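Local coordinates for protein potential RNA-dependent RNA polymerase (Human picobirnavirus, PDB 5I62) that probably copies and transcribes the viral double-stranded RNA genome as an RNA-directed RNA polymerase, joining ribonucleoside triphosphates into RNA with release of diphosphate, at residues C160-D165 with E295-I300; C169-N174 with F208-R213; G180-G185 with Y302-A307. One frame throughout, in Å; residues are numbered along the deposited sequence.

Contact 1. Residues C160-D165 with E295-I300; sequences CDVYMD and ERVFPI
Asp161 and Arg296 form a salt bridge between strand 160-165 and segment 295-300, at the C-terminal part of helix 288-296. Its short bond runs from Arg296 NH2 to Asp161 OD2 at 2.6 Å. OD2 receives it on its syn lone pair, and the carboxylate and guanidinium planes are only 9° apart. Two weak bonds, from NE and NH2 to OD1, complete the pairing at the guanidinium edge. The arginine chain bends at chi3 (97°), which brings the guanidinium alongside Asp161.

Tyr163 CG lies over one face of the same guanidinium, offset toward its rim. The ring and guanidinium planes are 43° apart, so this is no flat stack; Arg296 NH2 stands 3.1 Å from Tyr163 CD1.

One water joins the backbones, accepting from Met164 N and donating to Arg296 O.

The apolar part centres on Ile300. Its CD1 packs 3.5 Å from Val162 CG2, and its CG1 lies 3.9 Å from Met164 CG. Val297 CG2 is a looser neighbour of Val162.

Across strand 160-165, the backbones of Asp161 and Tyr163 bond to Arg172 and Val170 of strand 168-173. The contact thus packs segment 295-300 against a strand of a mixed beta sheet, within the viral RNA polymerase family region.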
loop_
_atom_site.group_PDB
_atom_site.type_symbol
_atom_site.label_atom_id
_atom_site.label_comp_id
_atom_site.label_asym_id
_atom_site.label_seq_id
_atom_site.Cartn_x
_atom_site.Cartn_y
_atom_site.Cartn_z
ATOM N N CYS A 160 11.042 20.387 14.881
ATOM C CA CYS A 160 9.821 20.864 14.261
ATOM C C CYS A 160 8.630 20.599 15.174
ATOM O O CYS A 160 8.651 19.713 16.027
ATOM C CB CYS A 160 9.588 20.236 12.870
ATOM S SG CYS A 160 9.496 18.419 12.828
ATOM N N ASP A 161 7.603 21.420 14.981
ATOM C CA ASP A 161 6.337 21.346 15.693
ATOM C C ASP A 161 5.264 21.587 14.648
ATOM O O ASP A 161 5.349 22.576 13.915
ATOM C CB ASP A 161 6.268 22.396 16.809
ATOM C CG ASP A 161 4.957 22.353 17.589
ATOM O OD1 ASP A 161 4.395 21.253 17.767
ATOM O OD2 ASP A 161 4.493 23.426 18.024
ATOM N N VAL A 162 4.295 20.674 14.531
ATOM C CA VAL A 162 3.228 20.800 13.541
ATOM C C VAL A 162 1.879 20.678 14.238
ATOM O O VAL A 162 1.738 19.911 15.194
ATOM C CB VAL A 162 3.367 19.756 12.398
ATOM C CG1 VAL A 162 4.723 19.882 11.682
ATOM C CG2 VAL A 162 3.186 18.322 12.929
ATOM N N TYR A 163 0.893 21.445 13.772
ATOM C CA TYR A 163 -0.446 21.369 14.343
ATOM C C TYR A 163 -1.411 22.097 13.428
ATOM O O TYR A 163 -1.000 22.951 12.640
ATOM C CB TYR A 163 -0.509 21.957 15.765
ATOM C CG TYR A 163 -0.054 23.405 15.875
ATOM C CD1 TYR A 163 1.276 23.710 16.150
ATOM C CD2 TYR A 163 -0.949 24.461 15.719
ATOM C CE1 TYR A 163 1.705 25.028 16.273
ATOM C CE2 TYR A 163 -0.528 25.782 15.828
ATOM C CZ TYR A 163 0.801 26.055 16.107
ATOM O OH TYR A 163 1.225 27.362 16.224
ATOM N N MET A 164 -2.695 21.740 13.537
ATOM C CA MET A 164 -3.747 22.442 12.819
ATOM C C MET A 164 -4.161 23.688 13.587
ATOM O O MET A 164 -4.294 23.668 14.811
ATOM C CB MET A 164 -4.958 21.539 12.596
ATOM C CG MET A 164 -4.647 20.271 11.775
ATOM S SD MET A 164 -4.072 20.612 10.081
ATOM C CE MET A 164 -5.412 21.599 9.423
ATOM N N ASP A 165 -4.356 24.783 12.857
ATOM C CA ASP A 165 -4.885 26.027 13.413
ATOM C C ASP A 165 -6.066 26.397 12.530
ATOM O O ASP A 165 -5.896 27.037 11.495
ATOM C CB ASP A 165 -3.840 27.120 13.453
ATOM C CG ASP A 165 -4.358 28.400 14.102
ATOM O OD1 ASP A 165 -5.565 28.488 14.410
ATOM O OD2 ASP A 165 -3.557 29.330 14.286
ATOM N N GLU A 295 -3.510 14.987 20.373
ATOM C CA GLU A 295 -4.329 16.174 20.157
ATOM C C GLU A 295 -3.815 17.012 18.992
ATOM O O GLU A 295 -4.611 17.647 18.296
ATOM C CB GLU A 295 -4.401 17.014 21.425
ATOM C CG GLU A 295 -5.106 16.309 22.588
ATOM C CD GLU A 295 -6.540 15.920 22.240
ATOM O OE1 GLU A 295 -7.260 16.748 21.628
ATOM O OE2 GLU A 295 -6.924 14.773 22.540
ATOM N N ARG A 296 -2.497 17.055 18.782
ATOM C CA ARG A 296 -1.882 17.987 17.836
ATOM C C ARG A 296 -1.531 17.371 16.494
ATOM O O ARG A 296 -1.729 18.008 15.464
ATOM C CB ARG A 296 -0.591 18.577 18.406
ATOM C CG ARG A 296 -0.744 19.754 19.323
ATOM C CD ARG A 296 0.559 19.940 20.095
ATOM N NE ARG A 296 1.444 20.940 19.512
ATOM C CZ ARG A 296 1.233 22.248 19.601
ATOM N NH1 ARG A 296 0.156 22.709 20.236
ATOM N NH2 ARG A 296 2.088 23.094 19.062
ATOM N N VAL A 297 -0.951 16.178 16.493
ATOM C CA VAL A 297 -0.377 15.582 15.286
ATOM C C VAL A 297 -1.330 14.591 14.636
ATOM O O VAL A 297 -1.539 14.618 13.422
ATOM C CB VAL A 297 0.970 14.900 15.619
ATOM C CG1 VAL A 297 1.550 14.234 14.362
ATOM C CG2 VAL A 297 1.949 15.887 16.241
ATOM N N PHE A 298 -1.863 13.659 15.427
ATOM C CA PHE A 298 -2.802 12.662 14.900
ATOM C C PHE A 298 -3.841 13.219 13.925
ATOM O O PHE A 298 -4.092 12.570 12.903
ATOM C CB PHE A 298 -3.509 11.948 16.063
ATOM C CG PHE A 298 -4.561 10.981 15.602
ATOM C CD1 PHE A 298 -4.206 9.700 15.207
ATOM C CD2 PHE A 298 -5.892 11.365 15.507
ATOM C CE1 PHE A 298 -5.162 8.811 14.745
ATOM C CE2 PHE A 298 -6.849 10.472 15.044
ATOM C CZ PHE A 298 -6.472 9.198 14.663
ATOM N N PRO A 299 -4.484 14.360 14.167
ATOM C CA PRO A 299 -5.551 14.784 13.240
ATOM C C PRO A 299 -5.054 15.306 11.903
ATOM O O PRO A 299 -5.882 15.462 11.002
ATOM C CB PRO A 299 -6.292 15.895 14.003
ATOM C CG PRO A 299 -5.437 16.260 15.139
ATOM C CD PRO A 299 -4.506 15.134 15.424
ATOM N N ILE A 300 -3.757 15.604 11.744
ATOM C CA ILE A 300 -3.308 16.347 10.557
ATOM C C ILE A 300 -3.549 15.554 9.282
ATOM O O ILE A 300 -3.920 16.118 8.246
ATOM C CB ILE A 300 -1.821 16.742 10.703
ATOM C CG1 ILE A 300 -1.667 17.791 11.802
ATOM C CG2 ILE A 300 -1.229 17.225 9.375
ATOM C CD1 ILE A 300 -0.229 17.982 12.219
HETATM O O HOH W 1 -3.601 19.691 15.261
#

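Contact 2. Residues C169-N174 with F208-R213; sequences CVMRQN and FAVNIR
Met171 and Val210 meet where strand 169-173 passes over the first turn of helix 208-228. The two axes run nearly perpendicular, at 87°, and come within 9.4 Å of each other. Cys169, Met171 and Gln173 are alternate residues of the strand. Their CB atoms all point toward the helix, and they form a row of three bumps.

The helix offers two bumps in return, Val210 CG2 and Ala209 CB. Val210 CG2 sits over the notch between two sulfurs of the row: Met171 SD is 3.9 Å from it and Cys169 SG is 4.1 Å from it. The extended chi2 of the methionine (-164°) carries its sulfur to Val210. The bend at chi3 (-54°) then turns CE off to touch Gly180 CA of the next strand. The side chains of Met171 and Val210 cross at about a right angle.

Ala209 CB sits over the gap between Met171 SD and Gln173 OE1, 4.2 Å from the sulfur and 3.2 Å from the oxygen. Gln173 stays extended beyond CG, and this carries its amide out to the start of the helix. Val162 of strand 160-165 also packs on Ala209, and Pro207 touches Met171.

No direct hydrogen bond joins the two segments. A single water does so instead. It donates to Gln173 OE1 at 2.6 Å and accepts from Ala209 N at 2.9 Å. That N-H lies in the first turn, where no preceding turn of this helix supplies an acceptor. The chemistry is thus mostly apolar, with thioether, thiol and methyl groups in buried packing. Its one polar feature satisfies a helix-start N-H and a buried amide oxygen through the same water.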
loop_
_atom_site.group_PDB
_atom_site.type_symbol
_atom_site.label_atom_id
_atom_site.label_comp_id
_atom_site.label_asym_id
_atom_site.label_seq_id
_atom_site.Cartn_x
_atom_site.Cartn_y
_atom_site.Cartn_z
ATOM N N CYS A 169 -2.399 24.146 8.468
ATOM C CA CYS A 169 -1.404 23.317 9.130
ATOM C C CYS A 169 -0.189 24.195 9.418
ATOM O O CYS A 169 0.514 24.605 8.493
ATOM C CB CYS A 169 -1.032 22.124 8.257
ATOM S SG CYS A 169 0.281 21.068 8.938
ATOM N N VAL A 170 0.049 24.503 10.686
ATOM C CA VAL A 170 1.213 25.301 11.056
ATOM C C VAL A 170 2.409 24.376 11.221
ATOM O O VAL A 170 2.308 23.329 11.863
ATOM C CB VAL A 170 0.940 26.101 12.337
ATOM C CG1 VAL A 170 2.207 26.829 12.794
ATOM C CG2 VAL A 170 -0.221 27.080 12.117
ATOM N N MET A 171 3.543 24.748 10.623
ATOM C CA MET A 171 4.786 23.981 10.745
ATOM C C MET A 171 5.900 24.921 11.186
ATOM O O MET A 171 6.373 25.743 10.392
ATOM C CB MET A 171 5.142 23.293 9.434
ATOM C CG MET A 171 3.991 22.483 8.842
ATOM S SD MET A 171 4.530 21.325 7.587
ATOM C CE MET A 171 5.438 22.411 6.451
ATOM N N ARG A 172 6.317 24.804 12.444
ATOM C CA ARG A 172 7.507 25.500 12.927
ATOM C C ARG A 172 8.709 24.588 12.718
ATOM O O ARG A 172 8.756 23.490 13.272
ATOM C CB ARG A 172 7.383 25.877 14.405
ATOM C CG ARG A 172 6.507 27.069 14.698
ATOM C CD ARG A 172 7.198 28.404 14.371
ATOM N NE ARG A 172 8.467 28.619 15.072
ATOM C CZ ARG A 172 9.261 29.672 14.871
ATOM N NH1 ARG A 172 8.917 30.613 13.991
ATOM N NH2 ARG A 172 10.398 29.790 15.550
ATOM N N GLN A 173 9.675 25.032 11.921
ATOM C CA GLN A 173 10.820 24.206 11.552
ATOM C C GLN A 173 12.084 25.005 11.813
ATOM O O GLN A 173 12.349 25.973 11.095
ATOM C CB GLN A 173 10.763 23.784 10.083
ATOM C CG GLN A 173 9.496 23.059 9.695
ATOM C CD GLN A 173 9.460 22.671 8.228
ATOM O OE1 GLN A 173 8.495 22.058 7.782
ATOM N NE2 GLN A 173 10.531 23.018 7.468
ATOM N N ASN A 174 12.844 24.605 12.838
ATOM C CA ASN A 174 14.121 25.226 13.193
ATOM C C ASN A 174 14.130 26.735 12.953
ATOM O O ASN A 174 14.908 27.226 12.135
ATOM C CB ASN A 174 15.266 24.566 12.413
ATOM C CG ASN A 174 16.630 24.930 12.965
ATOM O OD1 ASN A 174 16.733 25.427 14.082
ATOM N ND2 ASN A 174 17.683 24.682 12.186
ATOM N N PHE A 208 7.714 16.833 5.068
ATOM C CA PHE A 208 8.701 16.132 5.883
ATOM C C PHE A 208 8.431 16.331 7.378
ATOM O O PHE A 208 8.441 15.369 8.151
ATOM C CB PHE A 208 10.101 16.650 5.488
ATOM C CG PHE A 208 11.266 15.808 5.974
ATOM C CD1 PHE A 208 11.099 14.510 6.422
ATOM C CD2 PHE A 208 12.566 16.348 5.968
ATOM C CE1 PHE A 208 12.186 13.759 6.855
ATOM C CE2 PHE A 208 13.646 15.603 6.409
ATOM C CZ PHE A 208 13.459 14.306 6.858
ATOM N N ALA A 209 8.179 17.580 7.799
ATOM C CA ALA A 209 7.963 17.860 9.220
ATOM C C ALA A 209 6.766 17.084 9.774
ATOM O O ALA A 209 6.820 16.559 10.897
ATOM C CB ALA A 209 7.777 19.364 9.452
ATOM N N VAL A 210 5.673 17.007 9.014
ATOM C CA VAL A 210 4.516 16.237 9.475
ATOM C C VAL A 210 4.871 14.759 9.571
ATOM O O VAL A 210 4.569 14.101 10.573
ATOM C CB VAL A 210 3.290 16.458 8.563
ATOM C CG1 VAL A 210 2.090 15.571 9.035
ATOM C CG2 VAL A 210 2.878 17.921 8.542
ATOM N N ASN A 211 5.512 14.213 8.531
ATOM C CA ASN A 211 5.872 12.797 8.541
ATOM C C ASN A 211 6.810 12.460 9.704
ATOM O O ASN A 211 6.665 11.410 10.337
ATOM C CB ASN A 211 6.504 12.398 7.208
ATOM C CG ASN A 211 5.478 12.039 6.147
ATOM O OD1 ASN A 211 4.323 11.699 6.452
ATOM N ND2 ASN A 211 5.890 12.104 4.906
ATOM N N ILE A 212 7.780 13.332 10.000
ATOM C CA ILE A 212 8.631 13.122 11.178
ATOM C C ILE A 212 7.789 13.031 12.450
ATOM O O ILE A 212 7.949 12.111 13.262
ATOM C CB ILE A 212 9.681 14.246 11.295
ATOM C CG1 ILE A 212 10.647 14.217 10.115
ATOM C CG2 ILE A 212 10.435 14.126 12.631
ATOM C CD1 ILE A 212 11.559 15.474 10.039
ATOM N N ARG A 213 6.901 14.003 12.667
ATOM C CA ARG A 213 6.121 13.996 13.898
ATOM C C ARG A 213 5.221 12.763 13.969
ATOM O O ARG A 213 5.105 12.130 15.026
ATOM C CB ARG A 213 5.305 15.278 14.006
ATOM C CG ARG A 213 6.151 16.486 14.436
ATOM C CD ARG A 213 6.564 16.272 15.857
ATOM N NE ARG A 213 5.585 16.810 16.772
ATOM C CZ ARG A 213 5.288 16.319 17.968
ATOM N NH1 ARG A 213 5.869 15.226 18.431
ATOM N NH2 ARG A 213 4.374 16.938 18.693
HETATM O O HOH W 2 8.437 19.986 6.150
#

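Contact 3. Residues G180-G185 with Y302-A307; sequences GAAVLG and YAIPLA
Ala182 bonds through both its backbone N and its O, to Pro305 and Ala307. Ala307 N donates to Ala182 O at 2.7 Å, nearly straight at 167°. Ala182 N donates to Pro305 O at 2.9 Å, but this bond is more bent, at 138°. Further on, Leu184 N reaches Ala307 O at 3.0 Å. That oxygen also receives a CA-H contact from Val183, and Pro305 O receives one from Ala181.

This is parallel beta pairing, with Ala182 opposite Leu306 and Val183 opposite Ala307. It brings strand 306-309 into the mixed sheet beside strand 176-189. Strand 199-205 also pairs with 176-189, through Val183 and Gly185.

Ala182 and Leu306 put their side chains on one face of the sheet. The Leu306 rotamer (chi1 178°, chi2 65°) helps bring CD1 back over the neighbouring strand, 4.1 Å from Ala182 CB and 4.2 Å from Leu184 CB. Ile304, in the loop just before strand 306-309, sets CG2 against Ala182 CB. Trp204 touches Ala182, Ile304 and Leu306, and Ile92 touches Leu184 and Leu306. Ala181 CB packs on the CB atoms of Pro305 and Ala307. The Pro305 ring borders Gly180 O, with CD 3.5 Å from it.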
loop_
_atom_site.group_PDB
_atom_site.type_symbol
_atom_site.label_atom_id
_atom_site.label_comp_id
_atom_site.label_asym_id
_atom_site.label_seq_id
_atom_site.Cartn_x
_atom_site.Cartn_y
_atom_site.Cartn_z
ATOM N N GLY A 180 1.695 24.361 6.086
ATOM C CA GLY A 180 1.888 23.037 5.505
ATOM C C GLY A 180 0.780 22.662 4.527
ATOM O O GLY A 180 -0.390 22.996 4.715
ATOM N N ALA A 181 1.167 21.948 3.470
ATOM C CA ALA A 181 0.203 21.369 2.550
ATOM C C ALA A 181 0.780 20.092 1.954
ATOM O O ALA A 181 1.948 20.056 1.554
ATOM C CB ALA A 181 -0.175 22.357 1.437
ATOM N N ALA A 182 -0.052 19.054 1.872
ATOM C CA ALA A 182 0.297 17.912 1.044
ATOM C C ALA A 182 0.374 18.358 -0.410
ATOM O O ALA A 182 -0.281 19.315 -0.825
ATOM C CB ALA A 182 -0.729 16.782 1.181
ATOM N N VAL A 183 1.180 17.662 -1.188
ATOM C CA VAL A 183 1.262 17.906 -2.623
ATOM C C VAL A 183 0.597 16.748 -3.346
ATOM O O VAL A 183 0.846 15.582 -3.019
ATOM C CB VAL A 183 2.723 18.081 -3.070
ATOM C CG1 VAL A 183 2.835 18.009 -4.589
ATOM C CG2 VAL A 183 3.281 19.417 -2.541
ATOM N N LEU A 184 -0.238 17.067 -4.344
ATOM C CA LEU A 184 -0.939 16.049 -5.126
ATOM C C LEU A 184 0.064 15.237 -5.932
ATOM O O LEU A 184 0.714 15.769 -6.840
ATOM C CB LEU A 184 -1.970 16.682 -6.054
ATOM C CG LEU A 184 -2.756 15.669 -6.912
ATOM C CD1 LEU A 184 -3.648 14.766 -6.051
ATOM C CD2 LEU A 184 -3.584 16.340 -8.000
ATOM N N GLY A 185 0.191 13.953 -5.595
ATOM C CA GLY A 185 0.980 13.006 -6.349
ATOM C C GLY A 185 0.114 11.968 -7.057
ATOM O O GLY A 185 -1.116 11.983 -7.006
ATOM N N TYR A 302 -5.895 13.829 8.434
ATOM C CA TYR A 302 -7.303 13.907 8.056
ATOM C C TYR A 302 -7.771 15.327 7.759
ATOM O O TYR A 302 -8.951 15.529 7.450
ATOM C CB TYR A 302 -8.173 13.301 9.165
ATOM C CG TYR A 302 -7.756 11.884 9.506
ATOM C CD1 TYR A 302 -7.915 10.867 8.579
ATOM C CD2 TYR A 302 -7.172 11.572 10.738
ATOM C CE1 TYR A 302 -7.513 9.561 8.862
ATOM C CE2 TYR A 302 -6.773 10.258 11.031
ATOM C CZ TYR A 302 -6.950 9.266 10.076
ATOM O OH TYR A 302 -6.581 7.955 10.315
ATOM N N ALA A 303 -6.885 16.320 7.861
ATOM C CA ALA A 303 -7.283 17.710 7.669
ATOM C C ALA A 303 -6.263 18.560 6.914
ATOM O O ALA A 303 -6.541 19.736 6.670
ATOM C CB ALA A 303 -7.575 18.371 9.026
ATOM N N ILE A 304 -5.106 18.016 6.548
ATOM C CA ILE A 304 -4.029 18.845 5.975
ATOM C C ILE A 304 -4.481 19.429 4.643
ATOM O O ILE A 304 -5.182 18.741 3.874
ATOM C CB ILE A 304 -2.736 18.016 5.816
ATOM C CG1 ILE A 304 -1.523 18.914 5.482
ATOM C CG2 ILE A 304 -2.917 16.900 4.775
ATOM C CD1 ILE A 304 -0.203 18.174 5.555
ATOM N N PRO A 305 -4.178 20.700 4.335
ATOM C CA PRO A 305 -4.539 21.240 3.021
ATOM C C PRO A 305 -3.839 20.462 1.916
ATOM O O PRO A 305 -2.853 19.764 2.149
ATOM C CB PRO A 305 -4.051 22.700 3.082
ATOM C CG PRO A 305 -4.010 23.018 4.577
ATOM C CD PRO A 305 -3.563 21.730 5.206
ATOM N N LEU A 306 -4.367 20.589 0.700
ATOM C CA LEU A 306 -3.824 19.918 -0.479
ATOM C C LEU A 306 -3.439 20.931 -1.547
ATOM O O LEU A 306 -4.307 21.635 -2.070
ATOM C CB LEU A 306 -4.842 18.944 -1.067
ATOM C CG LEU A 306 -4.396 18.213 -2.329
ATOM C CD1 LEU A 306 -3.197 17.270 -2.063
ATOM C CD2 LEU A 306 -5.580 17.438 -2.907
ATOM N N ALA A 307 -2.150 20.964 -1.903
ATOM C CA ALA A 307 -1.664 21.762 -3.031
ATOM C C ALA A 307 -1.762 20.890 -4.282
ATOM O O ALA A 307 -0.992 19.949 -4.458
ATOM C CB ALA A 307 -0.236 22.239 -2.788
#

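All three contacts reach one mixed sheet and lie on the same side of the chain's centre. Strands 160-165, 168-173 and 176-189 follow one another in the chain and pair antiparallel in that order. Each gives one side of contacts 1, 2 and 3 in turn. The partners come later: 208-213, then 295-300, then 302-307. Contact 2 therefore falls within the span of contact 1, while contact 3 crosses both. Centres of contacts 1 and 2 are 8 Å apart; contact 3 is about 13 Å from each. Together they tie a hairpin-rich part of the polymerase to helices 208-228 and 288-296 and to strand 306-309.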